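Local coordinates for protein putative metalloprotease II (Bacteroides fragilis, PDB 4ON1) that probably acts as an extracellular zinc-dependent endopeptidase related to fragilysin, at residues 326-338 / 351-364. Numbering follows the deposited sequence.
Sequences SSHPYTLAHEIGH and LMYTWYSPQVTPNH. With ZN (zinc ion), chain C.
His334 ND1 donates to Leu351 O at 2.8 Å, a fairly straight bond (159° at the hydrogen) that leaves the imidazole edge almost in the ring plane. The same ring binds zinc through NE2 at 2.0 Å, so its two nitrogens are held by loop carbonyl and metal; together these hold the ring's rotation, and the carbonyl, a second-shell partner, would tend to make it a stronger zinc donor. With CG anti to the backbone N (chi1 -179°), the ring leaves the helix toward Leu351 and Met352. His338 NE2 is a second zinc ligand, and Asp176 and His344 complete the site. The two histidines and Glu335, modelled only to CB, fit the HExxH motif of zincin metalloproteases, and Met352 the methionine of the metzincin Met-turn, which probably places this protein among the metzincins. The Met352 chain, bent at chi2 and chi3, sets CE over a face of both histidine rings in CH-pi contacts, 4.0 Å from the His334 centroid and 3.5 Å from that of His338. SD also lies over the His334 face. Leu351 packs against the first turn, CD1 on Tyr330 CB and CD2 3.8 Å from Ala333 CB. Farther along, Pro362 lies over one face of the Tyr330 ring, its CD 3.6 Å from CZ, while Pro329 backs the opposite face and Val360 O meets the ring edge. A water joins Ala333 O to His364 NE2. At the far end the His328 and Tyr356 rings meet obliquely, and Tyr356 OH is hydrogen-bonded to Asn167 ND2. The loop 351-364 packs along helix 331-340 and leads into helix 367-378; helix 217-230 packs against Tyr330, Ala333 and Leu351, strand 319-323 touches His328 and Thr331, and helix 160-165 abuts Pro329 and Tyr356.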
ATOM      1  N   SER A 326       3.401  -6.759  -5.291  1.00 24.23           N
ATOM      2  CA  SER A 326       4.679  -6.241  -4.797  1.00 31.81           C
ATOM      3  C   SER A 326       5.534  -5.612  -5.892  1.00 26.61           C
ATOM      4  O   SER A 326       6.364  -4.749  -5.619  1.00 30.83           O
ATOM      5  CB  SER A 326       5.479  -7.372  -4.134  1.00 36.98           C
ATOM      6  OG  SER A 326       4.728  -8.009  -3.114  1.00 61.36           O
ATOM      7  N   SER A 327       5.342  -6.072  -7.125  1.00 22.53           N
ATOM      8  CA  SER A 327       6.034  -5.525  -8.289  1.00 28.01           C
ATOM      9  C   SER A 327       5.571  -4.115  -8.599  1.00 18.66           C
ATOM     10  O   SER A 327       6.238  -3.391  -9.331  1.00 20.84           O
ATOM     11  CB  SER A 327       5.824  -6.416  -9.511  1.00 29.32           C
ATOM     12  OG  SER A 327       6.267  -7.732  -9.245  1.00 56.58           O
ATOM     13  N   HIS A 328       4.403  -3.747  -8.080  1.00 15.36           N
ATOM     14  CA  HIS A 328       3.852  -2.410  -8.297  1.00 20.18           C
ATOM     15  C   HIS A 328       3.439  -1.770  -6.981  1.00 17.18           C
ATOM     16  O   HIS A 328       2.251  -1.514  -6.748  1.00 15.74           O
ATOM     17  CB  HIS A 328       2.659  -2.486  -9.249  1.00 17.55           C
ATOM     18  CG  HIS A 328       2.994  -3.097 -10.570  1.00 24.55           C
ATOM     19  ND1 HIS A 328       3.583  -2.382 -11.592  1.00 30.12           N
ATOM     20  CD2 HIS A 328       2.839  -4.360 -11.037  1.00 26.91           C
ATOM     21  CE1 HIS A 328       3.768  -3.174 -12.631  1.00 28.51           C
ATOM     22  NE2 HIS A 328       3.324  -4.379 -12.321  1.00 28.39           N
ATOM     23  N   PRO A 329       4.426  -1.497  -6.115  1.00 18.39           N
ATOM     24  CA  PRO A 329       4.159  -1.178  -4.707  1.00 13.06           C
ATOM     25  C   PRO A 329       3.458   0.156  -4.443  1.00 18.53           C
ATOM     26  O   PRO A 329       2.955   0.331  -3.338  1.00 20.97           O
ATOM     27  CB  PRO A 329       5.560  -1.171  -4.087  1.00 14.69           C
ATOM     28  CG  PRO A 329       6.468  -0.761  -5.227  1.00 24.47           C
ATOM     29  CD  PRO A 329       5.865  -1.431  -6.445  1.00 15.27           C
ATOM     30  N   TYR A 330       3.423   1.078  -5.401  1.00 15.77           N
ATOM     31  CA  TYR A 330       2.879   2.404  -5.111  1.00 17.77           C
ATOM     32  C   TYR A 330       1.649   2.717  -5.957  1.00 18.79           C
ATOM     33  O   TYR A 330       1.225   3.874  -6.048  1.00 17.15           O
ATOM     34  CB  TYR A 330       3.956   3.472  -5.333  1.00 17.12           C
ATOM     35  CG  TYR A 330       5.238   3.184  -4.590  1.00 17.30           C
ATOM     36  CD1 TYR A 330       5.211   2.668  -3.299  1.00 16.02           C
ATOM     37  CD2 TYR A 330       6.471   3.392  -5.190  1.00 20.31           C
ATOM     38  CE1 TYR A 330       6.380   2.388  -2.616  1.00 15.86           C
ATOM     39  CE2 TYR A 330       7.649   3.115  -4.520  1.00 24.48           C
ATOM     40  CZ  TYR A 330       7.593   2.618  -3.232  1.00 17.45           C
ATOM     41  OH  TYR A 330       8.753   2.343  -2.555  1.00 26.63           O
ATOM     42  N   THR A 331       1.087   1.685  -6.583  1.00 10.99           N
ATOM     43  CA  THR A 331       0.012   1.879  -7.552  1.00 17.88           C
ATOM     44  C   THR A 331      -1.253   2.391  -6.888  1.00 14.58           C
ATOM     45  O   THR A 331      -1.949   3.251  -7.436  1.00 13.41           O
ATOM     46  CB  THR A 331      -0.299   0.580  -8.309  1.00 18.47           C
ATOM     47  OG1 THR A 331       0.853   0.201  -9.057  1.00 22.46           O
ATOM     48  CG2 THR A 331      -1.471   0.771  -9.269  1.00 12.68           C
ATOM     49  N   LEU A 332      -1.551   1.878  -5.699  1.00  9.49           N
ATOM     50  CA  LEU A 332      -2.708   2.366  -4.967  1.00 10.79           C
ATOM     51  C   LEU A 332      -2.533   3.852  -4.636  1.00 16.39           C
ATOM     52  O   LEU A 332      -3.440   4.662  -4.846  1.00 13.54           O
ATOM     53  CB  LEU A 332      -2.928   1.549  -3.686  1.00  8.04           C
ATOM     54  CG  LEU A 332      -4.127   2.008  -2.851  1.00 17.44           C
ATOM     55  CD1 LEU A 332      -5.426   1.916  -3.663  1.00 13.03           C
ATOM     56  CD2 LEU A 332      -4.243   1.218  -1.543  1.00 10.60           C
ATOM     57  N   ALA A 333      -1.354   4.214  -4.143  1.00 13.32           N
ATOM     58  CA  ALA A 333      -1.088   5.604  -3.791  1.00 13.38           C
ATOM     59  C   ALA A 333      -1.173   6.509  -5.016  1.00 15.64           C
ATOM     60  O   ALA A 333      -1.647   7.645  -4.930  1.00 14.16           O
ATOM     61  CB  ALA A 333       0.283   5.732  -3.128  1.00 11.74           C
ATOM     62  N   HIS A 334      -0.694   6.002  -6.149  1.00  9.80           N
ATOM     63  CA  HIS A 334      -0.728   6.741  -7.412  1.00 15.64           C
ATOM     64  C   HIS A 334      -2.174   7.013  -7.857  1.00 15.83           C
ATOM     65  O   HIS A 334      -2.539   8.151  -8.161  1.00 15.04           O
ATOM     66  CB  HIS A 334       0.043   5.962  -8.489  1.00 15.15           C
ATOM     67  CG  HIS A 334       0.093   6.640  -9.824  1.00 15.37           C
ATOM     68  ND1 HIS A 334       1.206   7.315 -10.274  1.00 16.31           N
ATOM     69  CD2 HIS A 334      -0.828   6.727 -10.817  1.00 13.81           C
ATOM     70  CE1 HIS A 334       0.970   7.799 -11.478  1.00 21.64           C
ATOM     71  NE2 HIS A 334      -0.256   7.455 -11.835  1.00 13.68           N
ATOM     72  N   GLU A 335      -2.999   5.972  -7.877  1.00 13.82           N
ATOM     73  CA  GLU A 335      -4.406   6.127  -8.250  1.00 17.00           C
ATOM     74  C   GLU A 335      -5.119   7.099  -7.315  1.00 15.83           C
ATOM     75  O   GLU A 335      -5.869   7.968  -7.757  1.00 14.83           O
ATOM     76  CB  GLU A 335      -5.118   4.771  -8.245  1.00 15.05           C
ATOM     77  N   ILE A 336      -4.889   6.947  -6.015  1.00 10.24           N
ATOM     78  CA  ILE A 336      -5.514   7.838  -5.046  1.00  8.47           C
ATOM     79  C   ILE A 336      -4.997   9.265  -5.255  1.00 16.02           C
ATOM     80  O   ILE A 336      -5.739  10.240  -5.080  1.00 12.48           O
ATOM     81  CB  ILE A 336      -5.269   7.351  -3.595  1.00 13.56           C
ATOM     82  CG1 ILE A 336      -6.236   6.208  -3.265  1.00 14.15           C
ATOM     83  CG2 ILE A 336      -5.439   8.478  -2.581  1.00 10.56           C
ATOM     84  CD1 ILE A 336      -5.927   5.474  -1.954  1.00 12.28           C
ATOM     85  N   GLY A 337      -3.741   9.380  -5.672  1.00 17.72           N
ATOM     86  CA  GLY A 337      -3.191  10.662  -6.082  1.00 11.28           C
ATOM     87  C   GLY A 337      -4.057  11.332  -7.137  1.00 18.98           C
ATOM     88  O   GLY A 337      -4.415  12.514  -7.011  1.00 15.56           O
ATOM     89  N   HIS A 338      -4.397  10.578  -8.180  1.00 11.61           N
ATOM     90  CA  HIS A 338      -5.284  11.085  -9.221  1.00 14.24           C
ATOM     91  C   HIS A 338      -6.650  11.500  -8.641  1.00 11.98           C
ATOM     92  O   HIS A 338      -7.157  12.585  -8.941  1.00 16.21           O
ATOM     93  CB  HIS A 338      -5.483  10.038 -10.322  1.00 11.82           C
ATOM     94  CG  HIS A 338      -4.323   9.896 -11.255  1.00 13.99           C
ATOM     95  ND1 HIS A 338      -3.665  10.983 -11.810  1.00 14.42           N
ATOM     96  CD2 HIS A 338      -3.715   8.800 -11.769  1.00 14.32           C
ATOM     97  CE1 HIS A 338      -2.709  10.559 -12.607  1.00 23.62           C
ATOM     98  NE2 HIS A 338      -2.711   9.232 -12.603  1.00 14.04           N
ATOM     99  N   LEU A 351       5.907  10.167  -7.202  1.00 17.14           N
ATOM    100  CA  LEU A 351       4.848   9.173  -7.229  1.00 14.74           C
ATOM    101  C   LEU A 351       4.010   9.261  -8.506  1.00 24.41           C
ATOM    102  O   LEU A 351       3.559   8.244  -9.041  1.00 17.21           O
ATOM    103  CB  LEU A 351       3.946   9.350  -6.010  1.00 13.11           C
ATOM    104  CG  LEU A 351       2.702   8.467  -6.025  1.00 17.95           C
ATOM    105  CD1 LEU A 351       3.126   6.994  -6.047  1.00 13.13           C
ATOM    106  CD2 LEU A 351       1.835   8.763  -4.818  1.00 13.35           C
ATOM    107  N   MET A 352       3.799  10.482  -8.984  1.00 15.24           N
ATOM    108  CA  MET A 352       2.931  10.721 -10.133  1.00 18.70           C
ATOM    109  C   MET A 352       3.709  10.790 -11.455  1.00 19.78           C
ATOM    110  O   MET A 352       3.247  11.401 -12.422  1.00 23.52           O
ATOM    111  CB  MET A 352       2.120  12.008  -9.925  1.00 20.72           C
ATOM    112  CG  MET A 352       1.307  12.033  -8.631  1.00 13.67           C
ATOM    113  SD  MET A 352       0.276  10.560  -8.474  1.00 17.62           S
ATOM    114  CE  MET A 352      -0.872  10.844  -9.826  1.00 17.59           C
ATOM    115  N   TYR A 353       4.892  10.185 -11.489  1.00 17.59           N
ATOM    116  CA  TYR A 353       5.664  10.104 -12.727  1.00 21.53           C
ATOM    117  C   TYR A 353       4.836   9.483 -13.857  1.00 34.73           C
ATOM    118  O   TYR A 353       4.159   8.464 -13.672  1.00 28.81           O
ATOM    119  CB  TYR A 353       6.945   9.302 -12.512  1.00 21.83           C
ATOM    120  CG  TYR A 353       7.926   9.408 -13.658  1.00 37.43           C
ATOM    121  CD1 TYR A 353       8.622   8.297 -14.107  1.00 36.50           C
ATOM    122  CD2 TYR A 353       8.156  10.623 -14.288  1.00 28.94           C
ATOM    123  CE1 TYR A 353       9.530   8.393 -15.152  1.00 39.69           C
ATOM    124  CE2 TYR A 353       9.056  10.731 -15.334  1.00 36.22           C
ATOM    125  CZ  TYR A 353       9.738   9.611 -15.762  1.00 37.52           C
ATOM    126  OH  TYR A 353      10.631   9.717 -16.799  1.00 51.48           O
ATOM    127  N   THR A 354       4.906  10.123 -15.020  1.00 35.62           N
ATOM    128  CA  THR A 354       4.081   9.798 -16.178  1.00 40.39           C
ATOM    129  C   THR A 354       4.358   8.415 -16.762  1.00 48.24           C
ATOM    130  O   THR A 354       3.505   7.825 -17.427  1.00 47.36           O
ATOM    131  CB  THR A 354       4.287  10.850 -17.281  1.00 38.99           C
ATOM    132  OG1 THR A 354       4.274  12.159 -16.699  1.00 38.07           O
ATOM    133  CG2 THR A 354       3.203  10.755 -18.347  1.00 51.07           C
ATOM    134  N   TRP A 355       5.555   7.903 -16.507  1.00 41.71           N
ATOM    135  CA  TRP A 355       5.977   6.631 -17.077  1.00 41.93           C
ATOM    136  C   TRP A 355       6.365   5.661 -15.971  1.00 42.84           C
ATOM    137  O   TRP A 355       6.704   6.072 -14.865  1.00 49.11           O
ATOM    138  CB  TRP A 355       7.142   6.836 -18.054  1.00 42.58           C
ATOM    139  CG  TRP A 355       6.812   7.717 -19.236  1.00 46.42           C
ATOM    140  CD1 TRP A 355       6.246   7.326 -20.413  1.00 55.93           C
ATOM    141  CD2 TRP A 355       7.039   9.133 -19.353  1.00 47.00           C
ATOM    142  NE1 TRP A 355       6.100   8.404 -21.254  1.00 56.38           N
ATOM    143  CE2 TRP A 355       6.578   9.525 -20.628  1.00 48.31           C
ATOM    144  CE3 TRP A 355       7.579  10.105 -18.502  1.00 62.66           C
ATOM    145  CZ2 TRP A 355       6.646  10.849 -21.075  1.00 49.57           C
ATOM    146  CZ3 TRP A 355       7.645  11.420 -18.948  1.00 62.78           C
ATOM    147  CH2 TRP A 355       7.180  11.777 -20.223  1.00 54.02           C
ATOM    148  N   TYR A 356       6.296   4.370 -16.266  1.00 46.32           N
ATOM    149  CA  TYR A 356       6.641   3.337 -15.295  1.00 45.83           C
ATOM    150  C   TYR A 356       8.159   3.239 -15.118  1.00 54.15           C
ATOM    151  O   TYR A 356       8.880   2.906 -16.057  1.00 53.94           O
ATOM    152  CB  TYR A 356       6.061   1.990 -15.736  1.00 54.07           C
ATOM    153  CG  TYR A 356       6.347   0.825 -14.811  1.00 63.47           C
ATOM    154  CD1 TYR A 356       6.328   0.983 -13.427  1.00 52.22           C
ATOM    155  CD2 TYR A 356       6.602  -0.446 -15.323  1.00 59.77           C
ATOM    156  CE1 TYR A 356       6.574  -0.090 -12.578  1.00 46.44           C
ATOM    157  CE2 TYR A 356       6.849  -1.524 -14.484  1.00 51.38           C
ATOM    158  CZ  TYR A 356       6.834  -1.339 -13.112  1.00 58.90           C
ATOM    159  OH  TYR A 356       7.079  -2.403 -12.270  1.00 51.36           O
ATOM    160  N   SER A 357       8.644   3.556 -13.922  1.00 45.82           N
ATOM    161  CA  SER A 357      10.078   3.562 -13.650  1.00 40.70           C
ATOM    162  C   SER A 357      10.331   3.052 -12.235  1.00 46.35           C
ATOM    163  O   SER A 357       9.481   3.208 -11.361  1.00 52.45           O
ATOM    164  CB  SER A 357      10.661   4.969 -13.841  1.00 36.60           C
ATOM    165  OG  SER A 357      11.770   5.190 -12.988  1.00 35.40           O
ATOM    166  N   PRO A 358      11.494   2.418 -12.011  1.00 49.64           N
ATOM    167  CA  PRO A 358      11.866   1.889 -10.692  1.00 42.00           C
ATOM    168  C   PRO A 358      12.410   2.944  -9.737  1.00 43.29           C
ATOM    169  O   PRO A 358      12.709   2.638  -8.578  1.00 42.84           O
ATOM    170  CB  PRO A 358      12.972   0.870 -11.019  1.00 47.37           C
ATOM    171  CG  PRO A 358      12.964   0.719 -12.523  1.00 46.22           C
ATOM    172  CD  PRO A 358      12.467   2.028 -13.042  1.00 51.80           C
ATOM    173  N   GLN A 359      12.510   4.177 -10.215  1.00 35.19           N
ATOM    174  CA  GLN A 359      13.040   5.268  -9.411  1.00 35.45           C
ATOM    175  C   GLN A 359      11.926   5.956  -8.619  1.00 31.67           C
ATOM    176  O   GLN A 359      12.190   6.779  -7.740  1.00 36.65           O
ATOM    177  CB  GLN A 359      13.754   6.277 -10.306  1.00 34.64           C
ATOM    178  CG  GLN A 359      14.853   5.669 -11.168  1.00 55.34           C
ATOM    179  CD  GLN A 359      15.981   5.070 -10.351  1.00 73.20           C
ATOM    180  OE1 GLN A 359      16.269   5.522  -9.240  1.00 78.54           O
ATOM    181  NE2 GLN A 359      16.625   4.043 -10.898  1.00 77.07           N
ATOM    182  N   VAL A 360      10.684   5.622  -8.946  1.00 32.11           N
ATOM    183  CA  VAL A 360       9.532   6.264  -8.328  1.00 28.86           C
ATOM    184  C   VAL A 360       9.521   6.043  -6.816  1.00 34.19           C
ATOM    185  O   VAL A 360       9.788   4.939  -6.342  1.00 30.27           O
ATOM    186  CB  VAL A 360       8.222   5.729  -8.945  1.00 27.32           C
ATOM    187  CG1 VAL A 360       7.002   6.162  -8.132  1.00 19.57           C
ATOM    188  CG2 VAL A 360       8.095   6.203 -10.380  1.00 30.63           C
ATOM    189  N   THR A 361       9.239   7.110  -6.071  1.00 31.45           N
ATOM    190  CA  THR A 361       9.094   7.045  -4.618  1.00 21.04           C
ATOM    191  C   THR A 361       7.648   7.375  -4.281  1.00 20.94           C
ATOM    192  O   THR A 361       6.967   8.027  -5.077  1.00 21.30           O
ATOM    193  CB  THR A 361      10.033   8.032  -3.892  1.00 25.14           C
ATOM    194  OG1 THR A 361       9.590   9.375  -4.130  1.00 26.83           O
ATOM    195  CG2 THR A 361      11.471   7.868  -4.370  1.00 27.78           C
ATOM    196  N   PRO A 362       7.163   6.931  -3.108  1.00 14.82           N
ATOM    197  CA  PRO A 362       5.757   7.203  -2.782  1.00 17.42           C
ATOM    198  C   PRO A 362       5.544   8.602  -2.218  1.00 19.74           C
ATOM    199  O   PRO A 362       4.873   8.764  -1.196  1.00 21.63           O
ATOM    200  CB  PRO A 362       5.434   6.133  -1.737  1.00 16.62           C
ATOM    201  CG  PRO A 362       6.740   5.905  -1.043  1.00 20.78           C
ATOM    202  CD  PRO A 362       7.803   6.053  -2.111  1.00 20.00           C
ATOM    203  N   ASN A 363       6.087   9.603  -2.906  1.00 18.63           N
ATOM    204  CA  ASN A 363       6.039  10.983  -2.446  1.00 20.94           C
ATOM    205  C   ASN A 363       5.543  11.912  -3.538  1.00 22.65           C
ATOM    206  O   ASN A 363       5.938  11.779  -4.696  1.00 17.21           O
ATOM    207  CB  ASN A 363       7.424  11.457  -1.986  1.00 21.47           C
ATOM    208  CG  ASN A 363       7.995  10.606  -0.869  1.00 28.41           C
ATOM    209  OD1 ASN A 363       8.658   9.591  -1.114  1.00 31.30           O
ATOM    210  ND2 ASN A 363       7.752  11.020   0.365  1.00 19.52           N
ATOM    211  N   HIS A 364       4.665  12.839  -3.171  1.00 16.24           N
ATOM    212  CA  HIS A 364       4.296  13.930  -4.062  1.00 15.03           C
ATOM    213  C   HIS A 364       5.347  15.026  -3.944  1.00 22.35           C
ATOM    214  O   HIS A 364       5.397  15.743  -2.943  1.00 19.26           O
ATOM    215  CB  HIS A 364       2.902  14.479  -3.725  1.00 13.22           C
ATOM    216  CG  HIS A 364       1.794  13.516  -4.011  1.00 15.96           C
ATOM    217  ND1 HIS A 364       1.337  13.262  -5.288  1.00 17.97           N
ATOM    218  CD2 HIS A 364       1.049  12.744  -3.183  1.00 13.18           C
ATOM    219  CE1 HIS A 364       0.359  12.374  -5.234  1.00 19.95           C
ATOM    220  NE2 HIS A 364       0.165  12.042  -3.969  1.00 10.89           N
TER
HETATM  221 ZN    ZN C 400      -1.407   7.944 -13.416  1.00 19.88          ZN
HETATM  222  O   HOH W   1      -1.446   9.969  -3.132  1.00 10.85           O